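Local coordinates for histidine triad (HIT) protein (Sinorhizobium meliloti, PDB 3NRD) that probably binds nucleotides and may act as a nucleotide hydrolase or transferase, as do other members of the histidine triad (HIT) family, at residues L11-I16 against R27-D31; T20-M26 against I38-R43; V67-L71 against H95-R99. One frame throughout, in Å; residues are numbered along the deposited sequence. Where two conformers were deposited one is given.

Interaction 1 of 3, residues L11-I16 against R27-D31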
loop_
_atom_site.group_PDB
_atom_site.type_symbol
_atom_site.label_atom_id
_atom_site.label_comp_id
_atom_site.label_asym_id
_atom_site.label_seq_id
_atom_site.Cartn_x
_atom_site.Cartn_y
_atom_site.Cartn_z
ATOM N N LEU A 11 -10.037 0.905 -14.769
ATOM C CA LEU A 11 -8.575 0.720 -14.867
ATOM C C LEU A 11 -8.103 0.667 -16.326
ATOM O O LEU A 11 -6.955 1.069 -16.653
ATOM C CB LEU A 11 -8.128 -0.560 -14.153
ATOM C CG LEU A 11 -8.341 -0.727 -12.640
ATOM C CD1 LEU A 11 -7.739 -2.032 -12.090
ATOM C CD2 LEU A 11 -7.737 0.424 -11.889
ATOM N N GLU A 12 -8.961 0.127 -17.187
ATOM C CA GLU A 12 -8.769 0.147 -18.635
ATOM C C GLU A 12 -8.678 1.589 -19.111
ATOM O O GLU A 12 -7.734 1.963 -19.820
ATOM C CB GLU A 12 -9.931 -0.576 -19.326
ATOM C CG GLU A 12 -9.855 -0.705 -20.840
ATOM C CD GLU A 12 -8.993 -1.855 -21.240
ATOM O OE1 GLU A 12 -9.470 -3.011 -21.126
ATOM O OE2 GLU A 12 -7.834 -1.613 -21.648
ATOM N N ARG A 13 -9.645 2.388 -18.685
ATOM C CA ARG A 13 -9.715 3.788 -19.081
ATOM C C ARG A 13 -8.574 4.639 -18.514
ATOM O O ARG A 13 -7.985 5.413 -19.257
ATOM C CB ARG A 13 -11.050 4.405 -18.660
ATOM C CG ARG A 13 -11.296 5.766 -19.326
ATOM C CD ARG A 13 -12.570 6.420 -18.855
ATOM N NE ARG A 13 -12.463 6.730 -17.419
ATOM C CZ ARG A 13 -13.323 6.370 -16.458
ATOM N NH1 ARG A 13 -14.445 5.671 -16.711
ATOM N NH2 ARG A 13 -13.066 6.739 -15.203
ATOM N N ASP A 14 -8.285 4.509 -17.213
ATOM C CA ASP A 14 -7.370 5.429 -16.541
ATOM C C ASP A 14 -5.893 5.079 -16.661
ATOM O O ASP A 14 -5.059 5.888 -16.283
ATOM C CB ASP A 14 -7.740 5.559 -15.039
ATOM C CG ASP A 14 -9.052 6.305 -14.810
ATOM O OD1 ASP A 14 -9.581 6.978 -15.722
ATOM O OD2 ASP A 14 -9.550 6.238 -13.674
ATOM N N GLY A 15 -5.581 3.867 -17.110
ATOM C CA GLY A 15 -4.224 3.368 -17.153
ATOM C C GLY A 15 -3.854 3.010 -18.577
ATOM O O GLY A 15 -4.715 2.565 -19.343
ATOM N N ILE A 16 -2.585 3.210 -18.929
ATOM C CA ILE A 16 -2.047 2.845 -20.234
ATOM C C ILE A 16 -1.341 1.494 -20.090
ATOM O O ILE A 16 -0.498 1.374 -19.224
ATOM C CB ILE A 16 -1.014 3.863 -20.692
ATOM C CG1 ILE A 16 -1.644 5.273 -20.850
ATOM C CG2 ILE A 16 -0.347 3.370 -22.006
ATOM C CD1 ILE A 16 -0.633 6.439 -20.761
ATOM N N ARG A 27 0.147 -1.340 -15.751
ATOM C CA ARG A 27 -0.346 -0.165 -16.436
ATOM C C ARG A 27 0.279 1.070 -15.859
ATOM O O ARG A 27 0.550 1.114 -14.694
ATOM C CB ARG A 27 -1.843 -0.057 -16.317
ATOM C CG ARG A 27 -2.545 -1.247 -16.888
ATOM C CD ARG A 27 -4.034 -1.130 -16.813
ATOM N NE ARG A 27 -4.642 -0.358 -17.890
ATOM C CZ ARG A 27 -4.828 -0.779 -19.135
ATOM N NH1 ARG A 27 -4.383 -1.960 -19.547
ATOM N NH2 ARG A 27 -5.450 0.016 -19.998
ATOM N N LEU A 28 0.480 2.069 -16.702
ATOM C CA LEU A 28 0.951 3.373 -16.277
ATOM C C LEU A 28 -0.293 4.168 -16.047
ATOM O O LEU A 28 -1.055 4.358 -16.989
ATOM C CB LEU A 28 1.808 4.022 -17.376
ATOM C CG LEU A 28 2.279 5.462 -17.193
ATOM C CD1 LEU A 28 3.353 5.560 -16.038
ATOM C CD2 LEU A 28 2.774 6.035 -18.531
HETATM N N MSE A 29 -0.532 4.615 -14.828
HETATM C CA MSE A 29 -1.649 5.491 -14.525
HETATM C C MSE A 29 -1.467 6.736 -15.367
HETATM O O MSE A 29 -0.355 7.293 -15.404
HETATM C CB MSE A 29 -1.665 5.842 -13.034
HETATM C CG MSE A 29 -2.766 6.765 -12.594
HETATM SE SE MSE A 29 -4.499 5.967 -12.702
HETATM C CE MSE A 29 -4.539 5.051 -10.976
ATOM N N ASN A 30 -2.531 7.169 -16.050
ATOM C CA ASN A 30 -2.393 8.276 -16.955
ATOM C C ASN A 30 -2.496 9.614 -16.218
ATOM O O ASN A 30 -3.412 10.408 -16.441
ATOM C CB ASN A 30 -3.390 8.176 -18.079
ATOM C CG ASN A 30 -3.059 9.111 -19.228
ATOM O OD1 ASN A 30 -1.988 9.717 -19.281
ATOM N ND2 ASN A 30 -3.971 9.211 -20.158
ATOM N N ASP A 31 -1.503 9.864 -15.374
ATOM C CA ASP A 31 -1.392 11.090 -14.636
ATOM C C ASP A 31 0.096 11.308 -14.528
ATOM O O ASP A 31 0.729 10.725 -13.686
ATOM C CB ASP A 31 -2.044 10.937 -13.285
ATOM C CG ASP A 31 -2.099 12.218 -12.519
ATOM O OD1 ASP A 31 -1.454 13.222 -12.900
ATOM O OD2 ASP A 31 -2.827 12.225 -11.518
#
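The Arg27 guanidinium reaches the backbone carbonyls where helix 9-14 gives way to strand 15-20, and one carboxylate beside them. NH2 of Arg27 lies 2.7 Å from Gly15 O and 3.0 Å from Glu12 O, while Arg27 NE bonds Leu11 O at 3.0 Å. Each of these bonds is bent and individually weak, so the grip comes from their number. A bend at chi3 (83°) turns the guanidinium toward the helix, where Glu12 adds a weak salt bridge, OE2 to Arg27 NH2 at 3.3 Å, its carboxylate almost perpendicular to the guanidinium. The backbone pairing is stronger: Ile16 and Leu28 form an antiparallel hydrogen-bonded pair, with Ile16 N to Leu28 O 2.7 Å, and Asn30 N donates to Asp14 O at 2.8 Å. Apolar contacts are few. Ile16 CD1 reaches Leu28 CD2 and the Asn30 amide, whose OD1 accepts from Trp119 N. This is the start of the hairpin of strands 15-20 and 24-29, where the chain passes straight from helix into edge strand; helix 121-134 packs on the Ile16 and Leu28 face, and strand 36-41 continues the sheet beyond Arg27.

Interaction 2 of 3, residues T20-M26 against I38-R43. With SO4 (sulfate ion), chain I.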
loop_
_atom_site.group_PDB
_atom_site.type_symbol
_atom_site.label_atom_id
_atom_site.label_comp_id
_atom_site.label_asym_id
_atom_site.label_seq_id
_atom_site.Cartn_x
_atom_site.Cartn_y
_atom_site.Cartn_z
ATOM N N THR A 20 2.955 -7.103 -19.248
ATOM C CA THR A 20 2.499 -8.068 -18.266
ATOM C C THR A 20 3.724 -8.714 -17.689
ATOM O O THR A 20 4.704 -8.898 -18.401
ATOM C CB THR A 20 1.601 -9.110 -18.950
ATOM O OG1 THR A 20 0.519 -8.412 -19.589
ATOM C CG2 THR A 20 1.032 -10.103 -17.955
ATOM N N LEU A 21 3.661 -9.028 -16.405
ATOM C CA LEU A 21 4.664 -9.811 -15.696
ATOM C C LEU A 21 4.145 -11.246 -15.719
ATOM O O LEU A 21 3.603 -11.642 -16.748
ATOM C CB LEU A 21 4.898 -9.225 -14.306
ATOM C CG LEU A 21 5.442 -7.792 -14.259
ATOM C CD1 LEU A 21 5.572 -7.341 -12.803
ATOM C CD2 LEU A 21 6.774 -7.632 -14.994
ATOM N N GLY A 22 4.322 -12.049 -14.680
ATOM C CA GLY A 22 3.741 -13.387 -14.653
ATOM C C GLY A 22 2.295 -13.395 -14.204
ATOM O O GLY A 22 1.399 -13.943 -14.846
ATOM N N LEU A 23 2.086 -12.829 -13.045
ATOM C CA LEU A 23 0.769 -12.746 -12.468
ATOM C C LEU A 23 0.071 -11.434 -12.844
ATOM O O LEU A 23 -1.131 -11.459 -13.117
ATOM C CB LEU A 23 0.866 -12.855 -10.960
ATOM C CG LEU A 23 -0.432 -12.685 -10.159
ATOM C CD1 LEU A 23 -1.469 -13.693 -10.573
ATOM C CD2 LEU A 23 -0.087 -12.781 -8.658
ATOM N N CYS A 24 0.810 -10.318 -12.799
ATOM C CA CYS A 24 0.225 -8.985 -12.886
ATOM C C CYS A 24 0.372 -8.348 -14.261
ATOM O O CYS A 24 1.460 -8.362 -14.829
ATOM C CB CYS A 24 0.856 -8.056 -11.881
ATOM S SG CYS A 24 0.395 -8.408 -10.188
ATOM N N GLN A 25 -0.729 -7.806 -14.793
ATOM C CA GLN A 25 -0.669 -6.799 -15.838
ATOM C C GLN A 25 -0.127 -5.511 -15.223
ATOM O O GLN A 25 -0.440 -5.208 -14.069
ATOM C CB GLN A 25 -2.039 -6.516 -16.417
ATOM C CG GLN A 25 -2.601 -7.645 -17.269
ATOM C CD GLN A 25 -4.024 -7.402 -17.734
ATOM O OE1 GLN A 25 -4.474 -6.267 -17.787
ATOM N NE2 GLN A 25 -4.754 -8.492 -18.049
HETATM N N MSE A 26 0.673 -4.774 -15.996
HETATM C CA MSE A 26 1.223 -3.485 -15.589
HETATM C C MSE A 26 0.591 -2.396 -16.418
HETATM O O MSE A 26 0.526 -2.506 -17.658
HETATM C CB MSE A 26 2.721 -3.401 -15.831
HETATM C CG MSE A 26 3.533 -4.328 -15.039
HETATM SE SE MSE A 26 5.471 -4.019 -15.302
HETATM C CE MSE A 26 5.409 -2.223 -14.685
ATOM N N ILE A 38 0.303 0.777 -11.957
ATOM C CA ILE A 38 -0.508 -0.174 -11.229
ATOM C C ILE A 38 -0.232 -1.581 -11.702
ATOM O O ILE A 38 0.047 -1.795 -12.888
ATOM C CB ILE A 38 -2.036 0.149 -11.268
ATOM C CG1 ILE A 38 -2.625 0.065 -12.652
ATOM C CG2 ILE A 38 -2.255 1.551 -10.730
ATOM C CD1 ILE A 38 -4.170 0.179 -12.664
ATOM N N LEU A 39 -0.294 -2.505 -10.749
ATOM C CA LEU A 39 -0.114 -3.932 -10.995
ATOM C C LEU A 39 -1.461 -4.577 -10.759
ATOM O O LEU A 39 -2.050 -4.382 -9.705
ATOM C CB LEU A 39 0.925 -4.547 -10.071
ATOM C CG LEU A 39 2.339 -4.509 -10.646
ATOM C CD1 LEU A 39 2.851 -3.059 -10.722
ATOM C CD2 LEU A 39 3.263 -5.394 -9.826
ATOM N N VAL A 40 -1.965 -5.311 -11.743
ATOM C CA VAL A 40 -3.308 -5.917 -11.636
ATOM C C VAL A 40 -3.110 -7.412 -11.766
ATOM O O VAL A 40 -2.846 -7.879 -12.881
ATOM C CB VAL A 40 -4.255 -5.399 -12.692
ATOM C CG1 VAL A 40 -5.684 -6.075 -12.507
ATOM C CG2 VAL A 40 -4.298 -3.867 -12.639
ATOM N N PRO A 41 -3.148 -8.146 -10.632
ATOM C CA PRO A 41 -3.040 -9.607 -10.690
ATOM C C PRO A 41 -4.184 -10.167 -11.499
ATOM O O PRO A 41 -5.339 -9.827 -11.239
ATOM C CB PRO A 41 -3.198 -10.052 -9.243
ATOM C CG PRO A 41 -3.085 -8.868 -8.417
ATOM C CD PRO A 41 -3.228 -7.660 -9.240
ATOM N N GLN A 42 -3.888 -11.077 -12.416
ATOM C CA GLN A 42 -4.890 -11.569 -13.374
ATOM C C GLN A 42 -5.649 -12.773 -12.817
ATOM O O GLN A 42 -5.659 -13.859 -13.405
ATOM C CB GLN A 42 -4.198 -11.907 -14.661
ATOM C CG GLN A 42 -3.444 -10.752 -15.266
ATOM C CD GLN A 42 -2.632 -11.191 -16.458
ATOM O OE1 GLN A 42 -3.005 -10.914 -17.584
ATOM N NE2 GLN A 42 -1.520 -11.879 -16.211
ATOM N N ARG A 43 -6.288 -12.559 -11.671
ATOM C CA ARG A 43 -7.179 -13.519 -11.038
ATOM C C ARG A 43 -8.568 -12.881 -10.923
ATOM O O ARG A 43 -8.694 -11.747 -10.513
ATOM C CB ARG A 43 -6.657 -13.910 -9.655
ATOM C CG ARG A 43 -5.251 -14.452 -9.589
ATOM C CD ARG A 43 -5.107 -15.748 -10.371
ATOM N NE ARG A 43 -3.823 -16.425 -10.160
ATOM C CZ ARG A 43 -3.277 -17.334 -10.977
ATOM N NH1 ARG A 43 -3.855 -17.671 -12.138
ATOM N NH2 ARG A 43 -2.116 -17.881 -10.646
HETATM S S SO4 I . 1.674 -14.427 -18.185
HETATM O O1 SO4 I . 3.069 -14.328 -17.823
HETATM O O2 SO4 I . 1.643 -14.444 -19.648
HETATM O O3 SO4 I . 1.102 -15.652 -17.635
HETATM O O4 SO4 I . 0.949 -13.277 -17.668
#
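The side-chain amides of Gln25 and Gln42 meet with their planes 79° apart, joined by one hydrogen bond: Gln25 NE2 donates an N-H to Gln42 OE1 at 3.0 Å, with the acceptor in the Gln25 amide plane. Both chains are extended beyond CG and cross at about a right angle, and Gln25 CG rests 3.6 Å from Gln42 CD. At its nitrogen edge the Gln42 amide serves two acceptors. NE2 bonds Leu23 O at 3.1 Å; Leu23 O lies near the Gln42 amide plane, but NE2 comes in above the carbonyl plane of Leu23. NE2 also donates to O4 of a bound sulfate. Leu23 O accepts from Gln42 N as well, 2.9 Å away on the opposite face of that carbonyl, so Gln42 holds it from both sides. Close to the Arg43 guanidinium comes Leu23 CD1, 3.6 Å from Arg43 NE, which is salt-bridged to Asp56. Apolar groups fill the other face: Cys24 SG, beside its own backbone N (chi1 -71°), sits 3.8 Å from Pro41 CD, and Leu23 CG lies on Pro41 CB. Gln25 and Val40 form a hydrogen-bonded antiparallel pair between non-hydrogen-bonded Cys24-Pro41 and Met26-Leu39. This hairpin of strands 24-29 and 36-41 stands mid-sheet. Helix 54-75 covers the Cys24 and Leu39 face, its Glu63 bonding the backbone N of Leu23 and Cys24, while Phe5 and Leu11 pack on the Val40 face; strands 15-20 and 94-99 flank the pair.

Interaction 3 of 3, residues V67-L71 against H95-R99. With SO4 (sulfate ion), chain H.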
loop_
_atom_site.group_PDB
_atom_site.type_symbol
_atom_site.label_atom_id
_atom_site.label_comp_id
_atom_site.label_asym_id
_atom_site.label_seq_id
_atom_site.Cartn_x
_atom_site.Cartn_y
_atom_site.Cartn_z
ATOM N N VAL A 67 9.092 -4.254 -9.376
ATOM C CA VAL A 67 8.651 -3.039 -10.057
ATOM C C VAL A 67 9.013 -1.795 -9.263
ATOM O O VAL A 67 9.430 -0.814 -9.850
ATOM C CB VAL A 67 7.127 -3.085 -10.374
ATOM C CG1 VAL A 67 6.576 -1.726 -10.767
ATOM C CG2 VAL A 67 6.900 -4.105 -11.492
ATOM N N ALA A 68 8.873 -1.839 -7.943
ATOM C CA ALA A 68 9.190 -0.686 -7.084
ATOM C C ALA A 68 10.682 -0.323 -7.220
ATOM O O ALA A 68 11.017 0.832 -7.411
ATOM C CB ALA A 68 8.836 -0.978 -5.638
ATOM N N ALA A 69 11.548 -1.331 -7.123
ATOM C CA ALA A 69 13.008 -1.134 -7.304
ATOM C C ALA A 69 13.293 -0.599 -8.699
ATOM O O ALA A 69 14.034 0.363 -8.853
ATOM C CB ALA A 69 13.771 -2.442 -7.039
ATOM N N GLY A 70 12.627 -1.176 -9.701
ATOM C CA GLY A 70 12.782 -0.737 -11.082
ATOM C C GLY A 70 12.315 0.690 -11.303
ATOM O O GLY A 70 12.998 1.472 -11.943
ATOM N N LEU A 71 11.149 1.018 -10.763
ATOM C CA LEU A 71 10.600 2.362 -10.890
ATOM C C LEU A 71 11.517 3.370 -10.247
ATOM O O LEU A 71 11.740 4.435 -10.833
ATOM C CB LEU A 71 9.184 2.438 -10.285
ATOM C CG LEU A 71 8.465 3.781 -10.341
ATOM C CD1 LEU A 71 8.328 4.290 -11.760
ATOM C CD2 LEU A 71 7.061 3.671 -9.655
ATOM N N HIS A 95 -0.962 0.057 -6.489
ATOM C CA HIS A 95 -0.304 1.273 -6.913
ATOM C C HIS A 95 1.165 1.213 -6.510
ATOM O O HIS A 95 1.467 0.826 -5.385
ATOM C CB HIS A 95 -0.937 2.509 -6.248
ATOM C CG HIS A 95 -2.425 2.639 -6.437
ATOM N ND1 HIS A 95 -2.988 3.237 -7.539
ATOM C CD2 HIS A 95 -3.459 2.300 -5.630
ATOM C CE1 HIS A 95 -4.307 3.231 -7.424
ATOM N NE2 HIS A 95 -4.622 2.688 -6.260
ATOM N N VAL A 96 2.066 1.602 -7.417
ATOM C CA VAL A 96 3.500 1.702 -7.165
ATOM C C VAL A 96 3.935 3.020 -7.759
ATOM O O VAL A 96 3.981 3.169 -8.982
ATOM C CB VAL A 96 4.293 0.570 -7.816
ATOM C CG1 VAL A 96 5.813 0.697 -7.469
ATOM C CG2 VAL A 96 3.733 -0.778 -7.411
ATOM N N ILE A 97 4.216 3.980 -6.889
ATOM C CA ILE A 97 4.307 5.382 -7.272
ATOM C C ILE A 97 5.679 5.935 -6.872
ATOM O O ILE A 97 6.109 5.727 -5.739
ATOM C CB ILE A 97 3.258 6.231 -6.574
ATOM C CG1 ILE A 97 1.820 5.720 -6.836
ATOM C CG2 ILE A 97 3.392 7.680 -7.026
ATOM C CD1 ILE A 97 0.901 5.904 -5.671
ATOM N N ALA A 98 6.345 6.634 -7.781
ATOM C CA ALA A 98 7.661 7.262 -7.524
ATOM C C ALA A 98 7.469 8.672 -6.968
ATOM O O ALA A 98 6.779 9.478 -7.572
ATOM C CB ALA A 98 8.457 7.333 -8.788
ATOM N N ARG A 99 8.129 8.985 -5.866
ATOM C CA ARG A 99 7.956 10.268 -5.183
ATOM C C ARG A 99 9.272 10.966 -4.839
ATOM O O ARG A 99 10.330 10.334 -4.699
ATOM C CB ARG A 99 7.228 10.118 -3.856
ATOM C CG ARG A 99 5.930 9.388 -3.887
ATOM C CD ARG A 99 4.855 10.103 -4.636
ATOM N NE ARG A 99 4.561 11.453 -4.155
ATOM C CZ ARG A 99 3.715 11.798 -3.191
ATOM N NH1 ARG A 99 3.038 10.890 -2.496
ATOM N NH2 ARG A 99 3.534 13.096 -2.931
HETATM S S SO4 H . -8.125 2.893 -6.021
HETATM O O1 SO4 H . -7.066 2.116 -5.378
HETATM O O2 SO4 H . -7.776 2.950 -7.420
HETATM O O3 SO4 H . -9.416 2.255 -5.933
HETATM O O4 SO4 H . -8.281 4.217 -5.523
#
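Val96 CG1 is met by three residues of helix 54-75: it lies 3.7 Å from Ala68 CA and 3.9 Å from Leu71 CD2, with Val67 CG1 slightly farther away. Leu71 CD2 also presses against the strand backbone, 3.2 Å from Val96 O, and Leu71 CG rests on Ala98 CB at 3.9 Å. No hydrogen bond crosses the contact. Leu71 CG points anti to its helix N (chi1 -180°), which brings the CD2 branch between Val96 and Ala98. Small Ala68 allows a close approach, and the short helix and strand axes run 24° apart, in roughly the same direction. Val96 and Ala98 face the helix, whereas His95 on the opposite side of the strand donates from NE2 to O1 of a bound sulfate (2.7 Å), nearly in line. That ion is also bonded by His93 and Gly86 N, and Trp36 NE1 bonds His95 ND1, fixing the ring's rotation. His93 and His95 probably belong to the histidine triad motif of the family, and the sulfate may mark its phosphate site. Phe50 of the second subunit packs on Ala68 and Ala69. Ile80 of strand 79-84 and Leu37 and Leu39 of strand 36-41 complete the apolar layer under helix 54-75.

The three contacts share one antiparallel sheet. Interactions 1 and 2 both use strand 24-29, pairing it with strand 15-20 on one side and strand 36-41 on the other, and meet where Arg27 O probably accepts from Ile38 N. Interaction 3 is entirely buried and apolar, joining helix to sheet; interaction 2 is mostly buried yet ends in a polar glutamine pair; interaction 1, at the sheet margin, is only partly buried and depends on backbone bonds and on Arg27 bonding to carbonyls. Leu21, Met26 and Leu39 of interaction 2 pack on Val67 of interaction 3, and on the other face Ile38 packs on His95 near its sulfate, where Met29, in one of its two conformers, may join them.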